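Local coordinates for protein mandalate racemase/muconate lactonizing enzyme (PDB 4E4U) that is a putative mandelate racemase/muconate lactonizing enzyme of the enolase superfamily whose substrate and reaction are not established, at residues L224-P235 and H250-R260. Sequence-based numbering, arbitrary orientation.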
loop_
_atom_site.group_PDB
_atom_site.type_symbol
_atom_site.label_atom_id
_atom_site.label_comp_id
_atom_site.label_asym_id
_atom_site.label_seq_id
_atom_site.Cartn_x
_atom_site.Cartn_y
_atom_site.Cartn_z
ATOM N N LEU A 224 0.307 -29.805 -6.560
ATOM C CA LEU A 224 -0.276 -30.474 -5.404
ATOM C C LEU A 224 -1.738 -30.122 -5.181
ATOM O O LEU A 224 -2.447 -30.843 -4.473
ATOM C CB LEU A 224 0.525 -30.158 -4.138
ATOM C CG LEU A 224 1.996 -30.578 -4.165
ATOM C CD1 LEU A 224 2.611 -30.345 -2.795
ATOM C CD2 LEU A 224 2.161 -32.035 -4.606
ATOM N N GLU A 225 -2.193 -29.020 -5.772
ATOM C CA GLU A 225 -3.551 -28.542 -5.504
ATOM C C GLU A 225 -4.634 -29.579 -5.799
ATOM O O GLU A 225 -5.619 -29.673 -5.071
ATOM C CB GLU A 225 -3.833 -27.227 -6.242
ATOM C CG GLU A 225 -3.167 -26.030 -5.568
ATOM C CD GLU A 225 -3.270 -24.727 -6.348
ATOM O OE1 GLU A 225 -3.820 -24.719 -7.465
ATOM O OE2 GLU A 225 -2.782 -23.694 -5.846
ATOM N N LYS A 226 -4.442 -30.379 -6.844
ATOM C CA LYS A 226 -5.457 -31.365 -7.209
ATOM C C LYS A 226 -5.669 -32.439 -6.139
ATOM O O LYS A 226 -6.677 -33.141 -6.166
ATOM C CB LYS A 226 -5.125 -32.023 -8.557
ATOM C CG LYS A 226 -3.884 -32.915 -8.541
ATOM C CD LYS A 226 -3.621 -33.569 -9.906
ATOM C CE LYS A 226 -2.966 -32.614 -10.906
ATOM N NZ LYS A 226 -1.580 -32.188 -10.504
ATOM N N TYR A 227 -4.739 -32.556 -5.192
ATOM C CA TYR A 227 -4.892 -33.529 -4.113
ATOM C C TYR A 227 -5.377 -32.913 -2.803
ATOM O O TYR A 227 -5.479 -33.602 -1.794
ATOM C CB TYR A 227 -3.604 -34.330 -3.917
ATOM C CG TYR A 227 -3.250 -35.056 -5.185
ATOM C CD1 TYR A 227 -4.077 -36.063 -5.672
ATOM C CD2 TYR A 227 -2.127 -34.711 -5.923
ATOM C CE1 TYR A 227 -3.790 -36.718 -6.853
ATOM C CE2 TYR A 227 -1.821 -35.376 -7.105
ATOM C CZ TYR A 227 -2.664 -36.373 -7.559
ATOM O OH TYR A 227 -2.386 -37.023 -8.732
ATOM N N ASP A 228 -5.680 -31.615 -2.840
ATOM C CA ASP A 228 -6.244 -30.873 -1.701
ATOM C C ASP A 228 -5.574 -31.145 -0.343
ATOM O O ASP A 228 -6.255 -31.512 0.618
ATOM C CB ASP A 228 -7.761 -31.115 -1.609
ATOM C CG ASP A 228 -8.463 -30.167 -0.635
ATOM O OD1 ASP A 228 -8.057 -28.991 -0.508
ATOM O OD2 ASP A 228 -9.453 -30.595 -0.007
ATOM N N PRO A 229 -4.244 -30.945 -0.248
ATOM C CA PRO A 229 -3.606 -31.121 1.061
ATOM C C PRO A 229 -4.111 -30.088 2.064
ATOM O O PRO A 229 -4.431 -28.940 1.698
ATOM C CB PRO A 229 -2.114 -30.879 0.785
ATOM C CG PRO A 229 -1.967 -30.724 -0.680
ATOM C CD PRO A 229 -3.308 -30.452 -1.272
ATOM N N LEU A 230 -4.155 -30.492 3.327
ATOM C CA LEU A 230 -4.521 -29.577 4.401
ATOM C C LEU A 230 -3.470 -28.474 4.574
ATOM O O LEU A 230 -3.804 -27.341 4.900
ATOM C CB LEU A 230 -4.748 -30.353 5.701
ATOM C CG LEU A 230 -4.862 -29.582 7.025
ATOM C CD1 LEU A 230 -5.904 -28.479 6.984
ATOM C CD2 LEU A 230 -5.172 -30.535 8.167
ATOM N N TRP A 231 -2.201 -28.796 4.360
ATOM C CA TRP A 231 -1.196 -27.742 4.337
ATOM C C TRP A 231 0.042 -28.076 3.539
ATOM O O TRP A 231 0.309 -29.239 3.221
ATOM C CB TRP A 231 -0.811 -27.286 5.750
ATOM C CG TRP A 231 0.026 -28.216 6.598
ATOM C CD1 TRP A 231 1.268 -28.722 6.315
ATOM C CD2 TRP A 231 -0.278 -28.644 7.927
ATOM N NE1 TRP A 231 1.730 -29.480 7.374
ATOM C CE2 TRP A 231 0.797 -29.434 8.387
ATOM C CE3 TRP A 231 -1.369 -28.438 8.785
ATOM C CZ2 TRP A 231 0.812 -30.026 9.648
ATOM C CZ3 TRP A 231 -1.354 -29.023 10.037
ATOM C CH2 TRP A 231 -0.271 -29.808 10.458
ATOM N N PHE A 232 0.776 -27.014 3.228
ATOM C CA PHE A 232 2.076 -27.045 2.572
ATOM C C PHE A 232 3.003 -26.410 3.610
ATOM O O PHE A 232 2.899 -25.208 3.896
ATOM C CB PHE A 232 1.967 -26.216 1.296
ATOM C CG PHE A 232 3.213 -26.167 0.433
ATOM C CD1 PHE A 232 4.327 -26.967 0.663
ATOM C CD2 PHE A 232 3.254 -25.274 -0.634
ATOM C CE1 PHE A 232 5.445 -26.880 -0.179
ATOM C CE2 PHE A 232 4.359 -25.192 -1.458
ATOM C CZ PHE A 232 5.452 -25.993 -1.232
ATOM N N GLU A 233 3.858 -27.234 4.216
ATOM C CA GLU A 233 4.666 -26.842 5.372
ATOM C C GLU A 233 5.987 -26.209 4.950
ATOM O O GLU A 233 6.620 -26.685 4.011
ATOM C CB GLU A 233 4.966 -28.097 6.196
ATOM C CG GLU A 233 5.736 -27.876 7.485
ATOM C CD GLU A 233 5.518 -28.999 8.491
ATOM O OE1 GLU A 233 4.441 -29.630 8.467
ATOM O OE2 GLU A 233 6.413 -29.235 9.325
ATOM N N GLU A 234 6.410 -25.153 5.649
ATOM C CA GLU A 234 7.731 -24.545 5.429
ATOM C C GLU A 234 8.165 -24.561 3.962
ATOM O O GLU A 234 9.160 -25.202 3.608
ATOM C CB GLU A 234 8.797 -25.260 6.265
ATOM C CG GLU A 234 8.689 -25.064 7.765
ATOM C CD GLU A 234 10.048 -25.157 8.423
ATOM O OE1 GLU A 234 10.711 -26.203 8.267
ATOM O OE2 GLU A 234 10.483 -24.176 9.054
ATOM N N PRO A 235 7.421 -23.865 3.094
ATOM C CA PRO A 235 7.770 -23.975 1.673
ATOM C C PRO A 235 9.123 -23.357 1.338
ATOM O O PRO A 235 9.734 -23.767 0.358
ATOM C CB PRO A 235 6.632 -23.224 0.966
ATOM C CG PRO A 235 5.993 -22.383 2.045
ATOM C CD PRO A 235 6.149 -23.155 3.308
ATOM N N HIS A 250 -0.006 -17.332 -4.029
ATOM C CA HIS A 250 -0.085 -18.020 -5.312
ATOM C C HIS A 250 -0.610 -19.449 -5.235
ATOM O O HIS A 250 -0.566 -20.173 -6.226
ATOM C CB HIS A 250 1.285 -18.007 -6.000
ATOM C CG HIS A 250 1.597 -16.712 -6.679
ATOM N ND1 HIS A 250 1.235 -16.455 -7.979
ATOM C CD2 HIS A 250 2.216 -15.592 -6.230
ATOM C CE1 HIS A 250 1.621 -15.235 -8.314
ATOM N NE2 HIS A 250 2.218 -14.691 -7.263
ATOM N N THR A 251 -1.094 -19.856 -4.070
ATOM C CA THR A 251 -1.739 -21.155 -3.936
ATOM C C THR A 251 -2.931 -21.110 -2.996
ATOM O O THR A 251 -2.982 -20.314 -2.046
ATOM C CB THR A 251 -0.750 -22.269 -3.500
ATOM O OG1 THR A 251 -1.435 -23.530 -3.484
ATOM C CG2 THR A 251 -0.206 -22.009 -2.100
ATOM N N SER A 252 -3.893 -21.985 -3.274
ATOM C CA SER A 252 -5.039 -22.182 -2.395
ATOM C C SER A 252 -4.745 -23.155 -1.257
ATOM O O SER A 252 -5.560 -23.295 -0.347
ATOM C CB SER A 252 -6.239 -22.679 -3.201
ATOM O OG SER A 252 -5.875 -23.815 -3.973
ATOM N N ILE A 253 -3.607 -23.847 -1.311
ATOM C CA ILE A 253 -3.256 -24.757 -0.221
ATOM C C ILE A 253 -2.820 -23.922 0.979
ATOM O O ILE A 253 -1.972 -23.041 0.837
ATOM C CB ILE A 253 -2.090 -25.684 -0.612
ATOM C CG1 ILE A 253 -2.407 -26.448 -1.902
ATOM C CG2 ILE A 253 -1.750 -26.631 0.540
ATOM C CD1 ILE A 253 -1.207 -27.171 -2.498
ATOM N N PRO A 254 -3.390 -24.191 2.168
ATOM C CA PRO A 254 -2.945 -23.433 3.347
ATOM C C PRO A 254 -1.446 -23.576 3.586
ATOM O O PRO A 254 -0.921 -24.684 3.479
ATOM C CB PRO A 254 -3.721 -24.094 4.492
ATOM C CG PRO A 254 -4.957 -24.608 3.841
ATOM C CD PRO A 254 -4.479 -25.128 2.500
ATOM N N ILE A 255 -0.769 -22.473 3.892
ATOM C CA ILE A 255 0.636 -22.534 4.278
ATOM C C ILE A 255 0.753 -22.670 5.788
ATOM O O ILE A 255 0.137 -21.910 6.545
ATOM C CB ILE A 255 1.430 -21.296 3.806
ATOM C CG1 ILE A 255 1.299 -21.123 2.285
ATOM C CG2 ILE A 255 2.893 -21.400 4.236
ATOM C CD1 ILE A 255 1.611 -22.368 1.462
ATOM N N ALA A 256 1.519 -23.671 6.217
ATOM C CA ALA A 256 1.816 -23.885 7.629
ATOM C C ALA A 256 3.298 -23.664 7.846
ATOM O O ALA A 256 4.123 -24.125 7.060
ATOM C CB ALA A 256 1.433 -25.304 8.054
ATOM N N THR A 257 3.647 -22.975 8.922
ATOM C CA THR A 257 5.049 -22.828 9.258
ATOM C C THR A 257 5.213 -22.446 10.716
ATOM O O THR A 257 4.241 -22.105 11.388
ATOM C CB THR A 257 5.742 -21.793 8.347
ATOM O OG1 THR A 257 7.148 -22.038 8.353
ATOM C CG2 THR A 257 5.432 -20.360 8.794
ATOM N N GLY A 258 6.445 -22.480 11.205
ATOM C CA GLY A 258 6.719 -21.916 12.510
ATOM C C GLY A 258 7.652 -22.682 13.410
ATOM O O GLY A 258 8.055 -22.156 14.451
ATOM N N GLU A 259 8.011 -23.911 13.045
ATOM C CA GLU A 259 8.830 -24.711 13.958
ATOM C C GLU A 259 10.229 -24.140 14.155
ATOM O O GLU A 259 10.905 -24.487 15.121
ATOM C CB GLU A 259 8.932 -26.156 13.499
ATOM C CG GLU A 259 9.883 -26.378 12.352
ATOM C CD GLU A 259 9.688 -27.737 11.734
ATOM O OE1 GLU A 259 10.578 -28.600 11.880
ATOM O OE2 GLU A 259 8.622 -27.945 11.113
ATOM N N ARG A 260 10.657 -23.258 13.250
ATOM C CA ARG A 260 11.969 -22.624 13.367
ATOM C C ARG A 260 11.878 -21.149 13.730
ATOM O O ARG A 260 12.877 -20.433 13.660
ATOM C CB ARG A 260 12.779 -22.819 12.085
ATOM C CG ARG A 260 13.207 -24.257 11.894
ATOM C CD ARG A 260 14.073 -24.412 10.687
ATOM N NE ARG A 260 13.302 -24.568 9.464
ATOM C CZ ARG A 260 13.839 -24.615 8.251
ATOM N NH1 ARG A 260 15.146 -24.398 8.088
ATOM N NH2 ARG A 260 13.065 -24.849 7.201
HETATM O O HOH W 1 -6.472 -23.904 -6.583
HETATM O O HOH W 2 9.444 -22.288 10.682
#
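F232 and A256 anchor a parallel strand pair that illustrates one right-handed β-α-β crossover of the modified TIM barrel, (β/α)7β. Three backbone bonds form the ladder: F232 N to P254 O, A256 N to F232 O (3.1 Å) and E234 N to A256 O. The short strands 231-233 and 255-257 run at 40° to each other.

Apolar contacts differ on the two faces. On the face of E233 and A256, CB of A256 sits over the five-membered ring of W231, 3.7 Å from its centroid, a CH-pi contact. CG of W231 lies between the backbone N and the carbonyl carbon (chi1 72°), turning the indole face to A256; the bond from W231 NE1 to E233 OE1 (2.9 Å) ties the ring's rotation. On the other face, CD1 of I255 lies 3.9 Å from CB of F232, and CG2 of I255 meets CD of P235. Before the strand, I253 inserts CD1 against CB of L224 and CG of E225, while I253 CG2 reaches CB of F232.

Polar groups fasten both ends. E225 OE2 accepts from T251 OG1 (2.7 Å) with its anti lone pair and from S252 N above the carboxylate plane; T251 OG1 closes an ST turn with I253 N. At the far end E234 and R260 form a salt bridge: NE donates to the syn lone pair of OE2 (2.9 Å), NH2 more weakly to OE1. Their planes stand 68° apart, so the pair is not flat and two-pronged. A water joins E234 OE2 to R260 N. E233 OE2 and E259 OE2, two acceptors without a mutual hydrogen bond, approach to 3.1 Å; K164 salt-bridges E233 OE1. In this family carboxylates at such strand ends ligate the catalytic metal, possibly so here, though none is modelled.

Helix 241-249 links the strands, 203-206 and 278-279 flank them, helix 214-224 packs against F232 and P235, and F82 of a neighbouring subunit abuts R260.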